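Local coordinates for protein pyruvate kinase (Pyrobaculum aerophilum, PDB 3QTG) that catalyses the last step of glycolysis, the transfer of a phosphoryl group from phosphoenolpyruvate to ADP to give pyruvate and ATP, using a divalent metal ion, at residues 20-25 with 320-325. Sequence-based numbering, arbitrary orientation.
Sequences VATLGP and WLTNET
Val20 packs over one face of the Trp320 indole, toward the rim of the ring, the two side chains running side by side in the same direction. Its CG1, anti to the backbone N (chi1 165°), sits 3.8 Å from the centroid of the five-membered ring, a CH-pi contact 16° off the ring normal; CB comes within 3.3 Å of Trp320 CD1, and CG2 lies beside CD1 and NE1. Trp320 NE1 is hydrogen-bonded to Ser318 OG. Leu321 N donates a hydrogen bond to Val20 O (2.8 Å). Strands 18-22 and 318-321 are the first and last of the eight parallel strands, and their pairing closes the TIM barrel. At the C-terminal ends of the barrel strands, where active sites of this fold lie, threonine hydroxyls continue the link. Thr22 OG1 meets Leu321 O on a lone pair in the carbonyl plane at 2.9 Å and is also bonded to Arg46 NE, so it probably helps position this likely substrate ligand. On helix 323-326, Thr325 has OG1 tucked between its own N and carbonyl carbon (chi1 64°), from where it donates to Thr22 O at 2.7 Å. Glu324 OE1 accepts a hydrogen bond from Thr322 N (2.7 Å), and OE2 is taken by Leu290 N and Leu291 N.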
loop_
_atom_site.group_PDB
_atom_site.type_symbol
_atom_site.label_atom_id
_atom_site.label_comp_id
_atom_site.label_asym_id
_atom_site.label_seq_id
_atom_site.Cartn_x
_atom_site.Cartn_y
_atom_site.Cartn_z
ATOM N N VAL A 20 23.581 24.407 14.827
ATOM C CA VAL A 20 25.026 24.575 14.897
ATOM C C VAL A 20 25.413 26.024 14.543
ATOM O O VAL A 20 24.926 26.572 13.555
ATOM C CB VAL A 20 25.768 23.556 13.971
ATOM C CG1 VAL A 20 27.241 23.950 13.749
ATOM C CG2 VAL A 20 25.660 22.160 14.546
ATOM N N ALA A 21 26.260 26.637 15.368
ATOM C CA ALA A 21 26.791 27.987 15.088
ATOM C C ALA A 21 28.300 27.965 14.963
ATOM O O ALA A 21 28.964 27.196 15.648
ATOM C CB ALA A 21 26.383 28.973 16.155
ATOM N N THR A 22 28.827 28.801 14.067
ATOM C CA THR A 22 30.260 28.987 13.931
ATOM C C THR A 22 30.774 30.082 14.869
ATOM O O THR A 22 30.192 31.159 14.971
ATOM C CB THR A 22 30.656 29.327 12.488
ATOM O OG1 THR A 22 30.284 28.238 11.629
ATOM C CG2 THR A 22 32.171 29.589 12.378
ATOM N N LEU A 23 31.882 29.789 15.541
ATOM C CA LEU A 23 32.496 30.738 16.454
ATOM C C LEU A 23 33.529 31.572 15.719
ATOM O O LEU A 23 34.321 31.045 14.934
ATOM C CB LEU A 23 33.158 30.003 17.616
ATOM C CG LEU A 23 32.283 29.145 18.527
ATOM C CD1 LEU A 23 33.179 28.530 19.596
ATOM C CD2 LEU A 23 31.123 29.938 19.169
ATOM N N GLY A 24 33.521 32.873 15.983
ATOM C CA GLY A 24 34.466 33.787 15.345
ATOM C C GLY A 24 34.697 35.003 16.213
ATOM O O GLY A 24 34.386 34.961 17.409
ATOM N N PRO A 25 35.236 36.095 15.623
ATOM C CA PRO A 25 35.430 37.345 16.363
ATOM C C PRO A 25 34.146 37.906 16.973
ATOM O O PRO A 25 34.198 38.452 18.071
ATOM C CB PRO A 25 35.985 38.301 15.302
ATOM C CG PRO A 25 36.638 37.392 14.289
ATOM C CD PRO A 25 35.729 36.204 14.234
ATOM N N TRP A 320 23.599 24.673 10.017
ATOM C CA TRP A 320 24.834 25.277 10.495
ATOM C C TRP A 320 24.889 26.729 10.042
ATOM O O TRP A 320 24.922 27.008 8.854
ATOM C CB TRP A 320 26.035 24.529 9.907
ATOM C CG TRP A 320 26.186 23.081 10.314
ATOM C CD1 TRP A 320 25.259 22.281 10.936
ATOM C CD2 TRP A 320 27.348 22.267 10.116
ATOM N NE1 TRP A 320 25.782 21.027 11.144
ATOM C CE2 TRP A 320 27.067 20.995 10.657
ATOM C CE3 TRP A 320 28.614 22.500 9.556
ATOM C CZ2 TRP A 320 28.002 19.943 10.637
ATOM C CZ3 TRP A 320 29.535 21.452 9.529
ATOM C CH2 TRP A 320 29.221 20.188 10.060
ATOM N N LEU A 321 24.890 27.650 10.990
ATOM C CA LEU A 321 25.173 29.053 10.694
ATOM C C LEU A 321 26.672 29.267 10.593
ATOM O O LEU A 321 27.442 28.718 11.390
ATOM C CB LEU A 321 24.589 29.951 11.786
ATOM C CG LEU A 321 23.086 29.837 12.079
ATOM C CD1 LEU A 321 22.633 30.858 13.127
ATOM C CD2 LEU A 321 22.265 29.971 10.801
ATOM N N THR A 322 27.093 30.069 9.614
ATOM C CA THR A 322 28.512 30.350 9.439
ATOM C C THR A 322 28.828 31.825 9.709
ATOM O O THR A 322 29.001 32.195 10.870
ATOM C CB THR A 322 29.055 29.801 8.093
ATOM O OG1 THR A 322 28.229 30.259 7.018
ATOM C CG2 THR A 322 29.014 28.270 8.112
ATOM N N ASN A 323 28.880 32.654 8.662
ATOM C CA ASN A 323 29.177 34.095 8.795
ATOM C C ASN A 323 28.238 34.840 9.713
ATOM O O ASN A 323 28.660 35.786 10.402
ATOM C CB ASN A 323 29.120 34.772 7.444
ATOM C CG ASN A 323 29.959 34.072 6.409
ATOM O OD1 ASN A 323 29.434 33.624 5.387
ATOM N ND2 ASN A 323 31.262 33.966 6.660
ATOM N N GLU A 324 26.967 34.418 9.694
ATOM C CA GLU A 324 25.877 34.986 10.492
ATOM C C GLU A 324 26.248 35.107 11.960
ATOM O O GLU A 324 25.762 35.999 12.661
ATOM C CB GLU A 324 24.607 34.105 10.404
ATOM C CG GLU A 324 24.040 33.885 9.017
ATOM C CD GLU A 324 24.499 32.595 8.352
ATOM O OE1 GLU A 324 25.656 32.168 8.572
ATOM O OE2 GLU A 324 23.700 32.004 7.589
ATOM N N THR A 325 27.076 34.184 12.431
ATOM C CA THR A 325 27.511 34.181 13.826
ATOM C C THR A 325 29.016 34.454 13.978
ATOM O O THR A 325 29.443 35.029 14.976
ATOM C CB THR A 325 27.119 32.855 14.551
ATOM O OG1 THR A 325 27.801 31.748 13.950
ATOM C CG2 THR A 325 25.587 32.619 14.498
#